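Local coordinates for multiheme cytochrome cf (Carboxydothermus ferrireducens DSM 11255, PDB 6QVM), which probably sits in the S-layer and passes electrons through its c-type hemes to insoluble Fe(III) outside the cell, at residues Ser36-Gln40 with Ile75-Gly81; Glu108-Val112 with Ala205-Gln210; Pro218-Ala224 with Pro357-Ala363. All blocks are in the same frame, centred on the assembly; numbering follows the deposited sequence.

Contact 1 (Ser36-Gln40 with Ile75-Gly81). With HEC (heme c), chain E.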
loop_
_atom_site.group_PDB
_atom_site.type_symbol
_atom_site.label_atom_id
_atom_site.label_comp_id
_atom_site.label_asym_id
_atom_site.label_seq_id
_atom_site.Cartn_x
_atom_site.Cartn_y
_atom_site.Cartn_z
ATOM N N SER A 36 6.773 16.627 27.331
ATOM C CA SER A 36 6.760 15.337 28.010
ATOM C C SER A 36 5.354 14.772 28.181
ATOM O O SER A 36 5.218 13.601 28.554
ATOM C CB SER A 36 7.435 15.469 29.377
ATOM O OG SER A 36 6.617 16.203 30.273
ATOM N N TYR A 37 4.317 15.574 27.933
ATOM C CA TYR A 37 2.946 15.075 28.014
ATOM C C TYR A 37 2.653 14.099 26.879
ATOM O O TYR A 37 2.008 13.065 27.091
ATOM C CB TYR A 37 1.971 16.256 28.001
ATOM C CG TYR A 37 0.515 15.899 28.232
ATOM C CD1 TYR A 37 0.045 15.603 29.505
ATOM C CD2 TYR A 37 -0.391 15.870 27.177
ATOM C CE1 TYR A 37 -1.285 15.278 29.722
ATOM C CE2 TYR A 37 -1.725 15.544 27.385
ATOM C CZ TYR A 37 -2.167 15.256 28.662
ATOM O OH TYR A 37 -3.491 14.933 28.880
ATOM N N CYS A 38 3.142 14.399 25.673
ATOM C CA CYS A 38 2.922 13.557 24.507
ATOM C C CYS A 38 4.161 12.805 24.048
ATOM O O CYS A 38 4.026 11.814 23.325
ATOM C CB CYS A 38 2.404 14.395 23.332
ATOM S SG CYS A 38 0.860 15.279 23.659
ATOM N N HIS A 39 5.355 13.246 24.435
ATOM C CA HIS A 39 6.598 12.625 24.003
ATOM C C HIS A 39 7.314 11.996 25.188
ATOM O O HIS A 39 7.289 12.532 26.300
ATOM C CB HIS A 39 7.531 13.640 23.332
ATOM C CG HIS A 39 6.993 14.208 22.060
ATOM N ND1 HIS A 39 7.150 13.585 20.839
ATOM C CD2 HIS A 39 6.296 15.342 21.817
ATOM C CE1 HIS A 39 6.572 14.313 19.900
ATOM N NE2 HIS A 39 6.048 15.386 20.466
ATOM N N GLN A 40 7.958 10.858 24.940
ATOM C CA GLN A 40 8.811 10.245 25.944
ATOM C C GLN A 40 10.139 10.984 26.031
ATOM O O GLN A 40 10.674 11.471 25.031
ATOM C CB GLN A 40 9.055 8.770 25.630
ATOM C CG GLN A 40 7.806 7.908 25.734
ATOM C CD GLN A 40 8.054 6.469 25.325
ATOM O OE1 GLN A 40 8.976 5.827 25.820
ATOM N NE2 GLN A 40 7.243 5.962 24.403
ATOM N N ILE A 75 12.024 10.945 20.154
ATOM C CA ILE A 75 11.034 11.203 21.193
ATOM C C ILE A 75 9.736 10.479 20.847
ATOM O O ILE A 75 8.793 11.095 20.328
ATOM C CB ILE A 75 10.812 12.713 21.382
ATOM C CG1 ILE A 75 10.736 13.429 20.029
ATOM C CG2 ILE A 75 11.934 13.297 22.216
ATOM C CD1 ILE A 75 10.226 14.851 20.131
ATOM N N PRO A 76 9.638 9.176 21.111
ATOM C CA PRO A 76 8.403 8.452 20.793
ATOM C C PRO A 76 7.239 8.946 21.641
ATOM O O PRO A 76 7.412 9.549 22.703
ATOM C CB PRO A 76 8.746 6.989 21.113
ATOM C CG PRO A 76 10.256 6.954 21.244
ATOM C CD PRO A 76 10.627 8.309 21.769
ATOM N N LEU A 77 6.031 8.664 21.161
ATOM C CA LEU A 77 4.836 9.194 21.795
ATOM C C LEU A 77 4.508 8.436 23.073
ATOM O O LEU A 77 4.710 7.223 23.170
ATOM C CB LEU A 77 3.650 9.128 20.835
ATOM C CG LEU A 77 3.801 9.881 19.514
ATOM C CD1 LEU A 77 2.627 9.584 18.595
ATOM C CD2 LEU A 77 3.920 11.375 19.760
ATOM N N THR A 78 4.006 9.170 24.062
ATOM C CA THR A 78 3.380 8.562 25.223
ATOM C C THR A 78 1.977 8.081 24.852
ATOM O O THR A 78 1.508 8.264 23.726
ATOM C CB THR A 78 3.312 9.559 26.381
ATOM O OG1 THR A 78 2.482 10.670 26.016
ATOM C CG2 THR A 78 4.707 10.071 26.729
ATOM N N GLU A 79 1.293 7.454 25.815
ATOM C CA GLU A 79 -0.099 7.081 25.590
ATOM C C GLU A 79 -0.925 8.311 25.239
ATOM O O GLU A 79 -1.765 8.282 24.333
ATOM C CB GLU A 79 -0.677 6.395 26.823
ATOM C CG GLU A 79 -2.157 6.064 26.693
ATOM C CD GLU A 79 -2.713 5.360 27.922
ATOM O OE1 GLU A 79 -2.206 5.591 29.049
ATOM O OE2 GLU A 79 -3.661 4.563 27.753
ATOM N N ARG A 80 -0.688 9.410 25.958
ATOM C CA ARG A 80 -1.420 10.645 25.695
ATOM C C ARG A 80 -1.142 11.163 24.290
ATOM O O ARG A 80 -2.042 11.691 23.625
ATOM C CB ARG A 80 -1.073 11.701 26.746
ATOM C CG ARG A 80 -1.590 11.368 28.132
ATOM C CD ARG A 80 -3.103 11.523 28.195
ATOM N NE ARG A 80 -3.707 10.700 29.237
ATOM C CZ ARG A 80 -5.018 10.563 29.399
ATOM N NH1 ARG A 80 -5.848 11.203 28.589
ATOM N NH2 ARG A 80 -5.498 9.782 30.356
ATOM N N GLY A 81 0.103 11.031 23.825
ATOM C CA GLY A 81 0.417 11.451 22.465
ATOM C C GLY A 81 -0.272 10.589 21.422
ATOM O O GLY A 81 -0.796 11.092 20.422
HETATM FE FE HEC E . 5.468 16.863 19.400
HETATM C CHA HEC E . 5.879 15.180 16.424
HETATM C CHB HEC E . 8.685 18.020 19.180
HETATM C CHC HEC E . 4.974 18.731 22.255
HETATM C CHD HEC E . 2.332 15.436 19.822
HETATM N NA HEC E . 6.984 16.652 18.054
HETATM C C1A HEC E . 6.960 15.879 16.910
HETATM C C2A HEC E . 8.268 15.934 16.292
HETATM C C3A HEC E . 9.048 16.709 17.065
HETATM C C4A HEC E . 8.254 17.174 18.184
HETATM C CMA HEC E . 10.528 17.066 16.821
HETATM C CAA HEC E . 8.661 15.189 14.993
HETATM C CBA HEC E . 8.971 16.182 13.876
HETATM C CGA HEC E . 7.697 16.714 13.278
HETATM O O1A HEC E . 7.684 17.908 12.878
HETATM O O2A HEC E . 6.700 15.950 13.197
HETATM N NB HEC E . 6.611 18.127 20.516
HETATM C C1B HEC E . 7.908 18.500 20.215
HETATM C C2B HEC E . 8.323 19.487 21.189
HETATM C C3B HEC E . 7.305 19.680 22.050
HETATM C C4B HEC E . 6.201 18.836 21.631
HETATM C CMB HEC E . 9.726 20.135 21.209
HETATM C CAB HEC E . 7.275 20.635 23.268
HETATM C CBB HEC E . 7.433 22.114 22.844
HETATM N NC HEC E . 3.963 17.019 20.786
HETATM C C1C HEC E . 3.952 17.884 21.870
HETATM C C2C HEC E . 2.674 17.749 22.551
HETATM C C3C HEC E . 1.917 16.875 21.849
HETATM C C4C HEC E . 2.730 16.383 20.745
HETATM C CMC HEC E . 2.250 18.594 23.776
HETATM C CAC HEC E . 0.475 16.372 22.158
HETATM C CBC HEC E . -0.574 17.507 22.229
HETATM N ND HEC E . 4.292 15.517 18.300
HETATM C C1D HEC E . 3.022 15.081 18.679
HETATM C C2D HEC E . 2.522 14.185 17.665
HETATM C C3D HEC E . 3.634 14.108 16.611
HETATM C C4D HEC E . 4.687 14.968 17.085
HETATM C CMD HEC E . 1.159 13.463 17.645
HETATM C CAD HEC E . 3.634 13.307 15.296
HETATM C CBD HEC E . 2.978 14.192 14.240
HETATM C CGD HEC E . 3.002 13.523 12.890
HETATM O O1D HEC E . 4.065 12.963 12.509
HETATM O O2D HEC E . 1.953 13.569 12.193
HETATM O O HOH W 1 -5.398 13.473 27.005
#

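Contact 2 (Glu108-Val112 with Ala205-Gln210)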
loop_
_atom_site.group_PDB
_atom_site.type_symbol
_atom_site.label_atom_id
_atom_site.label_comp_id
_atom_site.label_asym_id
_atom_site.label_seq_id
_atom_site.Cartn_x
_atom_site.Cartn_y
_atom_site.Cartn_z
ATOM N N GLU A 108 -13.349 7.813 30.279
ATOM C CA GLU A 108 -12.016 7.290 30.560
ATOM C C GLU A 108 -12.069 5.911 31.209
ATOM O O GLU A 108 -11.253 5.044 30.879
ATOM C CB GLU A 108 -11.242 8.267 31.440
ATOM C CG GLU A 108 -10.548 9.383 30.669
ATOM C CD GLU A 108 -9.437 8.867 29.768
ATOM O OE1 GLU A 108 -9.683 8.681 28.558
ATOM O OE2 GLU A 108 -8.319 8.631 30.275
ATOM N N PHE A 109 -13.003 5.697 32.140
ATOM C CA PHE A 109 -13.173 4.369 32.723
ATOM C C PHE A 109 -13.518 3.344 31.650
ATOM O O PHE A 109 -13.039 2.205 31.694
ATOM C CB PHE A 109 -14.254 4.397 33.808
ATOM C CG PHE A 109 -13.757 4.838 35.160
ATOM C CD1 PHE A 109 -12.855 5.883 35.282
ATOM C CD2 PHE A 109 -14.204 4.210 36.311
ATOM C CE1 PHE A 109 -12.398 6.286 36.529
ATOM C CE2 PHE A 109 -13.756 4.609 37.559
ATOM C CZ PHE A 109 -12.847 5.646 37.668
ATOM N N ALA A 110 -14.339 3.731 30.673
ATOM C CA ALA A 110 -14.669 2.819 29.584
ATOM C C ALA A 110 -13.457 2.557 28.700
ATOM O O ALA A 110 -13.143 1.403 28.389
ATOM C CB ALA A 110 -15.827 3.377 28.762
ATOM N N ARG A 111 -12.755 3.616 28.293
ATOM C CA ARG A 111 -11.617 3.450 27.393
ATOM C C ARG A 111 -10.589 2.475 27.957
ATOM O O ARG A 111 -10.141 1.554 27.263
ATOM C CB ARG A 111 -10.961 4.803 27.125
ATOM C CG ARG A 111 -9.648 4.685 26.360
ATOM C CD ARG A 111 -8.934 6.012 26.208
ATOM N NE ARG A 111 -8.375 6.515 27.464
ATOM C CZ ARG A 111 -7.274 6.040 28.046
ATOM N NH1 ARG A 111 -6.610 5.037 27.496
ATOM N NH2 ARG A 111 -6.827 6.568 29.178
ATOM N N VAL A 112 -10.189 2.680 29.213
ATOM C CA VAL A 112 -9.114 1.879 29.786
ATOM C C VAL A 112 -9.569 0.440 29.995
ATOM O O VAL A 112 -8.799 -0.508 29.786
ATOM C CB VAL A 112 -8.608 2.530 31.088
ATOM C CG1 VAL A 112 -7.630 1.610 31.808
ATOM C CG2 VAL A 112 -7.964 3.861 30.774
ATOM N N ALA A 205 -9.116 6.465 41.918
ATOM C CA ALA A 205 -9.956 5.417 41.351
ATOM C C ALA A 205 -9.495 5.056 39.944
ATOM O O ALA A 205 -9.427 3.875 39.586
ATOM C CB ALA A 205 -11.420 5.852 41.356
ATOM N N PHE A 206 -9.161 6.066 39.135
ATOM C CA PHE A 206 -8.671 5.821 37.780
ATOM C C PHE A 206 -7.381 5.007 37.796
ATOM O O PHE A 206 -7.190 4.116 36.959
ATOM C CB PHE A 206 -8.468 7.158 37.060
ATOM C CG PHE A 206 -8.029 7.024 35.630
ATOM C CD1 PHE A 206 -8.803 6.336 34.712
ATOM C CD2 PHE A 206 -6.844 7.601 35.201
ATOM C CE1 PHE A 206 -8.401 6.221 33.388
ATOM C CE2 PHE A 206 -6.433 7.485 33.882
ATOM C CZ PHE A 206 -7.214 6.795 32.974
ATOM N N ASN A 207 -6.497 5.279 38.765
ATOM C CA ASN A 207 -5.258 4.516 38.878
ATOM C C ASN A 207 -5.541 3.041 39.129
ATOM O O ASN A 207 -4.825 2.168 38.623
ATOM C CB ASN A 207 -4.374 5.099 39.986
ATOM C CG ASN A 207 -3.808 6.455 39.623
ATOM O OD1 ASN A 207 -3.796 6.841 38.450
ATOM N ND2 ASN A 207 -3.357 7.197 40.629
ATOM N N ALA A 208 -6.574 2.741 39.919
ATOM C CA ALA A 208 -6.935 1.349 40.167
ATOM C C ALA A 208 -7.464 0.673 38.907
ATOM O O ALA A 208 -7.237 -0.525 38.702
ATOM C CB ALA A 208 -7.967 1.265 41.289
ATOM N N VAL A 209 -8.173 1.422 38.058
ATOM C CA VAL A 209 -8.575 0.893 36.758
ATOM C C VAL A 209 -7.353 0.672 35.875
ATOM O O VAL A 209 -7.238 -0.352 35.191
ATOM C CB VAL A 209 -9.591 1.836 36.087
ATOM C CG1 VAL A 209 -10.004 1.288 34.738
ATOM C CG2 VAL A 209 -10.804 2.050 36.980
ATOM N N GLN A 210 -6.410 1.619 35.890
ATOM C CA GLN A 210 -5.193 1.473 35.094
ATOM C C GLN A 210 -4.321 0.326 35.590
ATOM O O GLN A 210 -3.607 -0.295 34.794
ATOM C CB GLN A 210 -4.396 2.775 35.101
ATOM C CG GLN A 210 -4.862 3.792 34.079
ATOM C CD GLN A 210 -4.083 5.092 34.160
ATOM O OE1 GLN A 210 -3.914 5.662 35.238
ATOM N NE2 GLN A 210 -3.591 5.560 33.021
HETATM O O HOH W 2 -4.760 5.312 30.461
#

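Contact 3 (Pro218-Ala224 with Pro357-Ala363). With HEC (heme c), chain G.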
loop_
_atom_site.group_PDB
_atom_site.type_symbol
_atom_site.label_atom_id
_atom_site.label_comp_id
_atom_site.label_asym_id
_atom_site.label_seq_id
_atom_site.Cartn_x
_atom_site.Cartn_y
_atom_site.Cartn_z
ATOM N N PRO A 218 4.015 -3.624 23.102
ATOM C CA PRO A 218 3.918 -4.786 22.209
ATOM C C PRO A 218 5.280 -5.287 21.765
ATOM O O PRO A 218 6.251 -4.534 21.672
ATOM C CB PRO A 218 3.125 -4.250 21.004
ATOM C CG PRO A 218 2.542 -2.938 21.460
ATOM C CD PRO A 218 3.520 -2.401 22.456
ATOM N N ALA A 219 5.333 -6.586 21.481
ATOM C CA ALA A 219 6.553 -7.195 20.985
ATOM C C ALA A 219 6.863 -6.691 19.574
ATOM O O ALA A 219 5.963 -6.260 18.848
ATOM C CB ALA A 219 6.420 -8.713 20.983
ATOM N N PRO A 220 8.132 -6.737 19.157
ATOM C CA PRO A 220 8.469 -6.295 17.793
ATOM C C PRO A 220 7.757 -7.081 16.706
ATOM O O PRO A 220 7.698 -6.613 15.566
ATOM C CB PRO A 220 9.989 -6.497 17.717
ATOM C CG PRO A 220 10.441 -6.484 19.149
ATOM C CD PRO A 220 9.329 -7.125 19.923
ATOM N N THR A 221 7.196 -8.243 17.026
ATOM C CA THR A 221 6.585 -9.119 16.040
ATOM C C THR A 221 5.062 -9.053 16.031
ATOM O O THR A 221 4.437 -9.723 15.203
ATOM C CB THR A 221 7.020 -10.562 16.295
ATOM O OG1 THR A 221 6.819 -10.865 17.679
ATOM C CG2 THR A 221 8.489 -10.745 15.942
ATOM N N ALA A 222 4.450 -8.263 16.911
ATOM C CA ALA A 222 2.998 -8.234 17.031
ATOM C C ALA A 222 2.383 -7.327 15.973
ATOM O O ALA A 222 3.000 -6.361 15.516
ATOM C CB ALA A 222 2.574 -7.769 18.426
ATOM N N TYR A 223 1.145 -7.644 15.598
ATOM C CA TYR A 223 0.405 -6.900 14.590
ATOM C C TYR A 223 -0.679 -6.049 15.241
ATOM O O TYR A 223 -1.234 -6.409 16.283
ATOM C CB TYR A 223 -0.213 -7.846 13.554
ATOM C CG TYR A 223 0.807 -8.416 12.589
ATOM C CD1 TYR A 223 1.633 -9.471 12.966
ATOM C CD2 TYR A 223 0.949 -7.897 11.308
ATOM C CE1 TYR A 223 2.567 -9.997 12.095
ATOM C CE2 TYR A 223 1.887 -8.412 10.429
ATOM C CZ TYR A 223 2.688 -9.464 10.828
ATOM O OH TYR A 223 3.614 -9.974 9.951
ATOM N N ALA A 224 -0.979 -4.910 14.612
ATOM C CA ALA A 224 -1.928 -3.945 15.159
ATOM C C ALA A 224 -3.292 -3.984 14.487
ATOM O O ALA A 224 -4.296 -3.671 15.134
ATOM C CB ALA A 224 -1.361 -2.527 15.049
ATOM N N PRO A 357 5.066 -6.198 10.800
ATOM C CA PRO A 357 4.415 -6.082 12.114
ATOM C C PRO A 357 4.492 -4.655 12.634
ATOM O O PRO A 357 5.567 -4.061 12.701
ATOM C CB PRO A 357 5.224 -7.044 12.993
ATOM C CG PRO A 357 5.919 -7.965 12.021
ATOM C CD PRO A 357 6.210 -7.121 10.826
ATOM N N GLY A 358 3.342 -4.098 13.005
ATOM C CA GLY A 358 3.295 -2.683 13.318
ATOM C C GLY A 358 2.717 -2.321 14.672
ATOM O O GLY A 358 2.462 -1.144 14.936
ATOM N N ALA A 359 2.512 -3.315 15.543
ATOM C CA ALA A 359 1.917 -3.039 16.849
ATOM C C ALA A 359 2.816 -2.126 17.673
ATOM O O ALA A 359 2.349 -1.159 18.288
ATOM C CB ALA A 359 1.642 -4.342 17.595
ATOM N N LEU A 360 4.116 -2.428 17.711
ATOM C CA LEU A 360 5.049 -1.576 18.445
ATOM C C LEU A 360 5.101 -0.174 17.848
ATOM O O LEU A 360 5.169 0.819 18.582
ATOM C CB LEU A 360 6.441 -2.205 18.464
ATOM C CG LEU A 360 7.552 -1.434 19.190
ATOM C CD1 LEU A 360 7.168 -1.134 20.629
ATOM C CD2 LEU A 360 8.859 -2.217 19.138
ATOM N N HIS A 361 5.066 -0.073 16.517
ATOM C CA HIS A 361 5.011 1.238 15.877
ATOM C C HIS A 361 3.718 1.965 16.225
ATOM O O HIS A 361 3.726 3.162 16.537
ATOM C CB HIS A 361 5.142 1.095 14.363
ATOM C CG HIS A 361 4.769 2.333 13.617
ATOM N ND1 HIS A 361 5.560 3.461 13.610
ATOM C CD2 HIS A 361 3.677 2.634 12.876
ATOM C CE1 HIS A 361 4.984 4.396 12.875
ATOM N NE2 HIS A 361 3.834 3.923 12.427
ATOM N N ALA A 362 2.590 1.249 16.190
ATOM C CA ALA A 362 1.296 1.870 16.444
ATOM C C ALA A 362 1.154 2.368 17.877
ATOM O O ALA A 362 0.313 3.237 18.136
ATOM C CB ALA A 362 0.171 0.882 16.126
ATOM N N ALA A 363 1.948 1.840 18.806
ATOM C CA ALA A 363 1.886 2.270 20.195
ATOM C C ALA A 363 2.859 3.395 20.516
ATOM O O ALA A 363 2.820 3.928 21.630
ATOM C CB ALA A 363 2.151 1.085 21.131
HETATM FE FE HEC G . 2.634 5.095 11.464
HETATM C CHA HEC G . 5.385 6.824 10.342
HETATM C CHB HEC G . 2.827 3.030 8.719
HETATM C CHC HEC G . 0.088 3.157 12.722
HETATM C CHD HEC G . 2.001 7.454 13.876
HETATM N NA HEC G . 3.848 4.964 9.827
HETATM C C1A HEC G . 4.949 5.763 9.572
HETATM C C2A HEC G . 5.555 5.304 8.338
HETATM C C3A HEC G . 4.848 4.261 7.889
HETATM C C4A HEC G . 3.762 4.030 8.814
HETATM C CMA HEC G . 5.138 3.454 6.605
HETATM C CAA HEC G . 6.812 5.913 7.683
HETATM C CBA HEC G . 8.027 5.236 8.319
HETATM C CGA HEC G . 9.304 5.792 7.738
HETATM O O1A HEC G . 9.440 7.044 7.632
HETATM O O2A HEC G . 10.189 4.968 7.385
HETATM N NB HEC G . 1.598 3.432 10.812
HETATM C C1B HEC G . 1.964 2.651 9.730
HETATM C C2B HEC G . 1.285 1.370 9.851
HETATM C C3B HEC G . 0.513 1.413 10.955
HETATM C C4B HEC G . 0.704 2.711 11.578
HETATM C CMB HEC G . 1.405 0.218 8.826
HETATM C CAB HEC G . -0.406 0.298 11.509
HETATM C CBB HEC G . 0.442 -0.878 12.041
HETATM N NC HEC G . 1.284 5.285 12.983
HETATM C C1C HEC G . 0.318 4.364 13.338
HETATM C C2C HEC G . -0.319 4.790 14.568
HETATM C C3C HEC G . 0.153 6.021 14.857
HETATM C C4C HEC G . 1.195 6.331 13.884
HETATM C CMC HEC G . -1.519 4.068 15.232
HETATM C CAC HEC G . -0.284 6.938 16.031
HETATM C CBC HEC G . 0.022 6.270 17.383
HETATM N ND HEC G . 3.549 6.864 12.008
HETATM C C1D HEC G . 3.115 7.653 13.074
HETATM C C2D HEC G . 4.022 8.766 13.206
HETATM C C3D HEC G . 5.083 8.575 12.117
HETATM C C4D HEC G . 4.706 7.370 11.414
HETATM C CMD HEC G . 3.942 9.895 14.251
HETATM C CAD HEC G . 6.289 9.496 11.846
HETATM C CBD HEC G . 5.813 10.693 11.035
HETATM C CGD HEC G . 5.360 10.204 9.686
HETATM O O1D HEC G . 6.234 9.788 8.882
HETATM O O2D HEC G . 4.131 10.226 9.417
HETATM O O HOH W 3 5.201 -4.855 16.418
#

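Contact 1 (Ser36-Gln40 with Ile75-Gly81)
The first torsions of His39 and Ile75 bring the imidazole and the isoleucine CD1 together: CG of His39 lies beside its backbone N (chi1 -65°), while chi1 of 43° wedges CG1 of Ile75 between N and the carbonyl carbon. Ile75 CD1 sits over one face of the imidazole, 3.7 Å from the ring centroid, and touches the porphyrin. At the ring edge His39 ND1 donates to Ile75 O at 3.0 Å, nearly straight. NE2 binds the heme iron, and Thr24 N is the second ligand. Cys38 and His39 end a CXXCH motif, and Cys38 SG is joined to heme CAC. Two backbone bonds, Gln40 N to Pro76 O and Thr78 N to Cys38 O (2.7 Å), flank a single bridge between His39 and Leu77. Thr78 OG1 donates to Tyr37 O and, as N-cap of helix 79-86, accepts from Gly81 N. Gln40 NE2 reaches Leu77 O. Arg80 CB lies over the Tyr37 ring, 4.2 Å from its centroid. A water joins Tyr37 OH to Arg80 NH1, which also bond to Asp94 and Val93 O, respectively. With NE2 on the iron, the ND1 bond limits rotation of the imidazole and is likely to make it a more electron-rich ligand.

Contact 2 (Glu108-Val112 with Ala205-Gln210)
Phe109 lies opposite Phe206 where two helical segments run almost parallel, their axes 13° apart in direction and 10.0 Å apart at closest approach. The Phe206 side chain is a knob in the hole made by Glu108, Phe109, Arg111 and Val112. Its chi1 of -177° sets CG anti to the backbone N, and the ring reaches across to the other helix. There CE1 meets Val112 CG2 at 3.5 Å, and CZ lies 3.4 Å from Glu108 OE2. The two phenylalanines point past one another, with Phe109 CE1 at the edge of the Phe206 ring, 4.0 Å from Phe206 CD1. Val209 CG2 stands over one face of the Phe109 ring, 4.1 Å from its centroid, and Ala205 CB touches the ring edge at CZ. Val112 CG1 packs on Val209 CG1 at 3.8 Å. This is knob-into-hole packing of helix 102-113 on helix 199-212. Helix 129-139 adds Leu136, which touches both Phe109 and Val209. Beside the apolar core, Arg111 grips Glu108 side-on: NE to OE1 and NH2 to OE2, both 2.8 Å. Both oxygens are met syn. Glu108 OE2 also pairs with Arg80, and Arg111 NH1 with Glu79. With an alanine at Glu108 the carboxylate goes, and Arg111 would probably keep only its Glu79 pair among the acids named, while Arg80 would lose this mate. A water bridges Arg111 NH2 to Gln210 NE2.

Contact 3 (Pro218-Ala224 with Pro357-Ala363)
Tyr223 leans over Pro357, with one face of its ring on the proline. CB leads away from the 357-363 segment, but chi1 of -74° puts CG beside the backbone N and the ring comes back over Pro357. CD2 and CE2 then lie near Pro357 CA, which stands 3.9 Å from the ring centroid in a CH-pi contact. Further along the same face, CE1 meets CG and CB of the proline. CZ rests on CG, and the hydroxyl OH is 3.7 Å from Pro357 CG. The one direct hydrogen bond between the segments runs from Ala359 N to Ala222 O, 3.1 Å long, with the donor above the carbonyl plane. A water accepts from Leu360 N and lies within bonding distance of Ala219 O and Ala222 O, the first and last residues of a type I turn. Alanines and Pro218 pack beside this bond, and Leu360 CD1 touches Pro218 O. Ala359 CB meets Ala222 CB at 3.6 Å and Pro218 CB at 3.7 Å, and Ala224 CB touches Ala362 CB. Glu352 OE1 accepts from both Ala224 N and Gly358 N. His361 NE2 binds the heme iron at 1.9 Å, with His233 as the other ligand. The loop between helices 199-212 and 226-233 thus lies against helix 359-362, which carries its histidine to the heme.

Contact 2 is the buried one, contact 1 is partly buried and contact 3 lies at the surface. Contacts 1 and 3 each supply a histidine to a heme iron, but to different hemes. Contact 2 belongs to a helical region and binds no heme. Its chemistry is apolar packing with a charged edge. Contact 1 relies on hydrogen bonds to backbone oxygens, from both backbone and side-chain donors, and contact 3 on prolines, alanines, one backbone bond and a water. No two contacts share an element, though the loop of contact 3 follows helix 199-212 of contact 2. Two salt bridges tie helix 79-86 of contact 1 to helix 102-113 of contact 2. Contact 3 touches neither.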